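Putative ubiquinone biosynthesis protein (Nostoc punctiforme, PDB 3MSQ) probably takes part in ubiquinone-type quinone biosynthesis as a member of the Coq4 superfamily, although its precise role is not established. Local coordinates at residues 80-92 and 203-215. Residues are numbered along the deposited sequence; the frame is centred on the assembly and turned at random.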
loop_
_atom_site.group_PDB
_atom_site.type_symbol
_atom_site.label_atom_id
_atom_site.label_comp_id
_atom_site.label_asym_id
_atom_site.label_seq_id
_atom_site.Cartn_x
_atom_site.Cartn_y
_atom_site.Cartn_z
ATOM N N LEU A 80 36.130 26.704 -0.122
ATOM C CA LEU A 80 34.953 27.400 0.393
ATOM C C LEU A 80 35.168 27.742 1.857
ATOM O O LEU A 80 34.835 28.851 2.273
ATOM C CB LEU A 80 33.690 26.534 0.264
ATOM C CG LEU A 80 33.073 26.362 -1.113
ATOM C CD1 LEU A 80 31.828 25.529 -1.004
ATOM C CD2 LEU A 80 32.738 27.699 -1.745
ATOM N N ALA A 81 35.744 26.783 2.635
ATOM C CA ALA A 81 36.061 26.928 4.059
ATOM C C ALA A 81 37.060 28.046 4.290
ATOM O O ALA A 81 37.022 28.682 5.339
ATOM C CB ALA A 81 36.605 25.620 4.596
ATOM N N LYS A 82 37.928 28.317 3.294
ATOM C CA LYS A 82 38.958 29.351 3.382
ATOM C C LYS A 82 38.445 30.786 3.157
ATOM O O LYS A 82 39.224 31.727 3.279
ATOM C CB LYS A 82 40.172 28.986 2.516
ATOM C CG LYS A 82 40.929 27.746 3.019
ATOM C CD LYS A 82 41.995 27.278 2.037
ATOM C CE LYS A 82 42.574 25.915 2.337
ATOM N NZ LYS A 82 43.550 25.500 1.284
ATOM N N LEU A 83 37.128 30.950 2.891
ATOM C CA LEU A 83 36.444 32.240 2.691
ATOM C C LEU A 83 36.185 32.944 4.041
ATOM O O LEU A 83 36.276 32.270 5.075
ATOM C CB LEU A 83 35.104 32.022 1.943
ATOM C CG LEU A 83 35.174 31.713 0.436
ATOM C CD1 LEU A 83 33.886 31.098 -0.035
ATOM C CD2 LEU A 83 35.445 32.959 -0.377
ATOM N N PRO A 84 35.844 34.270 4.078
ATOM C CA PRO A 84 35.584 34.948 5.375
ATOM C C PRO A 84 34.537 34.300 6.291
ATOM O O PRO A 84 33.739 33.489 5.837
ATOM C CB PRO A 84 35.164 36.359 4.956
ATOM C CG PRO A 84 35.782 36.556 3.626
ATOM C CD PRO A 84 35.713 35.222 2.953
ATOM N N GLU A 85 34.525 34.684 7.573
ATOM C CA GLU A 85 33.683 34.120 8.625
ATOM C C GLU A 85 32.185 33.880 8.378
ATOM O O GLU A 85 31.722 32.747 8.555
ATOM C CB GLU A 85 33.958 34.784 9.988
ATOM C CG GLU A 85 33.569 33.946 11.208
ATOM C CD GLU A 85 34.133 32.535 11.280
ATOM O OE1 GLU A 85 35.367 32.371 11.128
ATOM O OE2 GLU A 85 33.335 31.591 11.497
ATOM N N GLY A 86 31.432 34.913 8.033
ATOM C CA GLY A 86 29.986 34.738 7.898
ATOM C C GLY A 86 29.421 34.447 6.527
ATOM O O GLY A 86 28.201 34.387 6.382
ATOM N N THR A 87 30.293 34.289 5.515
ATOM C CA THR A 87 29.916 34.029 4.117
ATOM C C THR A 87 29.279 32.651 3.938
ATOM O O THR A 87 29.566 31.744 4.714
ATOM C CB THR A 87 31.108 34.221 3.165
ATOM O OG1 THR A 87 32.048 33.157 3.349
ATOM C CG2 THR A 87 31.778 35.575 3.329
ATOM N N LEU A 88 28.444 32.501 2.887
ATOM C CA LEU A 88 27.720 31.282 2.520
ATOM C C LEU A 88 28.660 30.082 2.352
ATOM O O LEU A 88 28.344 28.987 2.829
ATOM C CB LEU A 88 26.918 31.531 1.237
ATOM C CG LEU A 88 26.148 30.363 0.621
ATOM C CD1 LEU A 88 24.986 29.974 1.473
ATOM C CD2 LEU A 88 25.665 30.728 -0.762
ATOM N N GLY A 89 29.801 30.313 1.699
ATOM C CA GLY A 89 30.836 29.309 1.472
ATOM C C GLY A 89 31.364 28.717 2.758
ATOM O O GLY A 89 31.313 27.501 2.936
ATOM N N HIS A 90 31.818 29.586 3.680
ATOM C CA HIS A 90 32.364 29.216 4.974
ATOM C C HIS A 90 31.384 28.414 5.836
ATOM O O HIS A 90 31.769 27.370 6.364
ATOM C CB HIS A 90 32.857 30.464 5.722
ATOM C CG HIS A 90 33.720 30.153 6.906
ATOM N ND1 HIS A 90 35.099 30.082 6.795
ATOM C CD2 HIS A 90 33.374 29.898 8.188
ATOM C CE1 HIS A 90 35.543 29.789 8.004
ATOM N NE2 HIS A 90 34.542 29.673 8.877
ATOM N N VAL A 91 30.131 28.899 5.984
ATOM C CA VAL A 91 29.087 28.266 6.797
ATOM C C VAL A 91 28.767 26.860 6.278
ATOM O O VAL A 91 28.737 25.913 7.073
ATOM C CB VAL A 91 27.820 29.150 6.950
ATOM C CG1 VAL A 91 26.777 28.482 7.848
ATOM C CG2 VAL A 91 28.168 30.540 7.475
ATOM N N TYR A 92 28.565 26.730 4.938
ATOM C CA TYR A 92 28.246 25.472 4.247
ATOM C C TYR A 92 29.346 24.439 4.427
ATOM O O TYR A 92 29.055 23.330 4.873
ATOM C CB TYR A 92 27.943 25.715 2.754
ATOM C CG TYR A 92 27.469 24.483 2.007
ATOM C CD1 TYR A 92 26.320 23.797 2.409
ATOM C CD2 TYR A 92 28.150 24.017 0.881
ATOM C CE1 TYR A 92 25.878 22.661 1.729
ATOM C CE2 TYR A 92 27.710 22.887 0.186
ATOM C CZ TYR A 92 26.572 22.214 0.612
ATOM O OH TYR A 92 26.117 21.105 -0.066
ATOM N N TRP A 203 23.188 30.410 -6.855
ATOM C CA TRP A 203 23.983 30.117 -5.653
ATOM C C TRP A 203 25.507 30.178 -5.769
ATOM O O TRP A 203 26.153 30.675 -4.849
ATOM C CB TRP A 203 23.523 28.801 -4.984
ATOM C CG TRP A 203 22.074 28.791 -4.591
ATOM C CD1 TRP A 203 21.059 28.114 -5.204
ATOM C CD2 TRP A 203 21.476 29.545 -3.535
ATOM N NE1 TRP A 203 19.865 28.382 -4.577
ATOM C CE2 TRP A 203 20.091 29.258 -3.546
ATOM C CE3 TRP A 203 21.972 30.454 -2.586
ATOM C CZ2 TRP A 203 19.198 29.834 -2.632
ATOM C CZ3 TRP A 203 21.089 31.020 -1.678
ATOM C CH2 TRP A 203 19.722 30.705 -1.701
ATOM N N ASP A 204 26.080 29.680 -6.892
ATOM C CA ASP A 204 27.528 29.671 -7.117
ATOM C C ASP A 204 28.171 31.070 -7.120
ATOM O O ASP A 204 29.374 31.181 -6.903
ATOM C CB ASP A 204 27.920 28.806 -8.330
ATOM C CG ASP A 204 27.433 29.242 -9.701
ATOM O OD1 ASP A 204 26.893 30.365 -9.818
ATOM O OD2 ASP A 204 27.633 28.483 -10.662
ATOM N N GLN A 205 27.351 32.130 -7.297
ATOM C CA GLN A 205 27.752 33.546 -7.284
ATOM C C GLN A 205 27.613 34.193 -5.880
ATOM O O GLN A 205 27.991 35.357 -5.687
ATOM C CB GLN A 205 26.915 34.325 -8.315
ATOM C CG GLN A 205 27.414 34.182 -9.747
ATOM C CD GLN A 205 26.296 34.309 -10.747
ATOM O OE1 GLN A 205 26.058 33.384 -11.548
ATOM N NE2 GLN A 205 25.573 35.448 -10.716
ATOM N N LEU A 206 27.067 33.433 -4.915
ATOM C CA LEU A 206 26.824 33.919 -3.556
ATOM C C LEU A 206 27.730 33.309 -2.466
ATOM O O LEU A 206 27.574 33.673 -1.300
ATOM C CB LEU A 206 25.332 33.727 -3.177
ATOM C CG LEU A 206 24.258 34.420 -4.022
ATOM C CD1 LEU A 206 22.871 33.958 -3.600
ATOM C CD2 LEU A 206 24.350 35.925 -3.915
ATOM N N TRP A 207 28.671 32.403 -2.828
ATOM C CA TRP A 207 29.572 31.753 -1.863
ATOM C C TRP A 207 30.367 32.767 -1.003
ATOM O O TRP A 207 30.605 32.506 0.174
ATOM C CB TRP A 207 30.569 30.821 -2.571
ATOM C CG TRP A 207 30.028 29.584 -3.239
ATOM C CD1 TRP A 207 30.255 29.202 -4.528
ATOM C CD2 TRP A 207 29.339 28.488 -2.612
ATOM N NE1 TRP A 207 29.718 27.960 -4.757
ATOM C CE2 TRP A 207 29.146 27.496 -3.600
ATOM C CE3 TRP A 207 28.837 28.258 -1.323
ATOM C CZ2 TRP A 207 28.455 26.299 -3.342
ATOM C CZ3 TRP A 207 28.162 27.071 -1.068
ATOM C CH2 TRP A 207 27.975 26.109 -2.071
ATOM N N ASP A 208 30.777 33.908 -1.608
ATOM C CA ASP A 208 31.568 34.986 -1.005
ATOM C C ASP A 208 30.714 36.114 -0.381
ATOM O O ASP A 208 31.258 37.153 0.007
ATOM C CB ASP A 208 32.540 35.568 -2.056
ATOM C CG ASP A 208 31.876 36.317 -3.206
ATOM O OD1 ASP A 208 31.064 35.694 -3.942
ATOM O OD2 ASP A 208 32.189 37.515 -3.392
ATOM N N VAL A 209 29.385 35.911 -0.298
ATOM C CA VAL A 209 28.425 36.874 0.261
ATOM C C VAL A 209 27.996 36.394 1.657
ATOM O O VAL A 209 27.743 35.196 1.843
ATOM C CB VAL A 209 27.197 37.088 -0.687
ATOM C CG1 VAL A 209 26.235 38.148 -0.150
ATOM C CG2 VAL A 209 27.643 37.449 -2.108
ATOM N N GLN A 210 27.899 37.325 2.629
ATOM C CA GLN A 210 27.457 37.008 3.988
ATOM C C GLN A 210 26.055 36.411 3.977
ATOM O O GLN A 210 25.218 36.836 3.185
ATOM C CB GLN A 210 27.459 38.278 4.843
ATOM C CG GLN A 210 28.847 38.771 5.221
ATOM C CD GLN A 210 29.532 37.911 6.255
ATOM O OE1 GLN A 210 30.614 37.377 6.008
ATOM N NE2 GLN A 210 28.944 37.794 7.448
ATOM N N VAL A 211 25.797 35.440 4.857
ATOM C CA VAL A 211 24.487 34.772 4.965
ATOM C C VAL A 211 23.401 35.794 5.348
ATOM O O VAL A 211 22.316 35.783 4.751
ATOM C CB VAL A 211 24.504 33.515 5.892
ATOM C CG1 VAL A 211 23.114 32.909 6.069
ATOM C CG2 VAL A 211 25.469 32.458 5.382
ATOM N N SER A 212 23.718 36.689 6.315
ATOM C CA SER A 212 22.837 37.770 6.778
ATOM C C SER A 212 22.455 38.699 5.614
ATOM O O SER A 212 21.296 39.097 5.510
ATOM C CB SER A 212 23.504 38.561 7.901
ATOM O OG SER A 212 24.893 38.754 7.685
ATOM N N GLU A 213 23.425 38.982 4.709
ATOM C CA GLU A 213 23.254 39.797 3.501
ATOM C C GLU A 213 22.327 39.087 2.511
ATOM O O GLU A 213 21.438 39.743 1.964
ATOM C CB GLU A 213 24.620 40.133 2.856
ATOM C CG GLU A 213 24.579 41.077 1.651
ATOM C CD GLU A 213 23.998 42.464 1.867
ATOM O OE1 GLU A 213 24.387 43.135 2.853
ATOM O OE2 GLU A 213 23.173 42.894 1.029
ATOM N N ILE A 214 22.519 37.750 2.293
ATOM C CA ILE A 214 21.675 36.940 1.403
ATOM C C ILE A 214 20.229 36.955 1.929
ATOM O O ILE A 214 19.310 37.225 1.156
ATOM C CB ILE A 214 22.216 35.490 1.190
ATOM C CG1 ILE A 214 23.638 35.500 0.596
ATOM C CG2 ILE A 214 21.271 34.665 0.305
ATOM C CD1 ILE A 214 24.367 34.156 0.626
ATOM N N ARG A 215 20.037 36.707 3.243
ATOM C CA ARG A 215 18.722 36.714 3.901
ATOM C C ARG A 215 18.024 38.076 3.723
ATOM O O ARG A 215 16.813 38.118 3.507
ATOM C CB ARG A 215 18.856 36.385 5.395
ATOM C CG ARG A 215 19.198 34.949 5.703
ATOM C CD ARG A 215 19.176 34.745 7.192
ATOM N NE ARG A 215 19.336 33.343 7.581
ATOM C CZ ARG A 215 20.299 32.905 8.384
ATOM N NH1 ARG A 215 21.195 33.752 8.882
ATOM N NH2 ARG A 215 20.374 31.619 8.698
#
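Trp207 presents its indole to residues 80-92, where Leu80 lays CD2 over one face, 3.7 Å from the centroid of the five-membered ring. The Tyr92 ring is slid off the six-membered ring of Trp207, planes at 27°, so that they barely overlap, Tyr92 CD2 lying 3.6 Å from Trp207 CH2. Trp207 CE3 packs on Gly89 CA at 3.6 Å. With CG of Leu88 anti to the backbone N (chi1 176°), its CD2 lies against Leu206 CB and Trp203 CE3, and CG against Trp207 CE3, while CB rests against Ile214 CD1 at 3.7 Å. Next to this apolar layer the main chains join directly. Gly89 N donates to Trp207 O (2.8 Å); Leu88 N reaches Val209 O (3.0 Å), and Val211 N reaches Gly86 O (3.0 Å). Thr87 and Gln210, joined by a single beta bridge, are each the N-cap residue of a helix; the axes of residues 88-92 and 211-215 run at 114° to each other. Thr87 OG1 bonds back to Pro84 O, bracing the turn ahead of helix 88-98. Farther out, Phe75 meets Trp207 edge-to-face, and Tyr92 OH is hydrogen-bonded to Asp127 OD2 on helix 114-133. Replacing Trp207 by an alanine is likely to leave Leu80 CD2 and the Tyr92 ring without their indole partner and open a gap beside Gly89. The start of helix 211-218 is thus held on the start of helix 88-98 by main-chain hydrogen bonds and apolar packing, with no salt bridge between the segments.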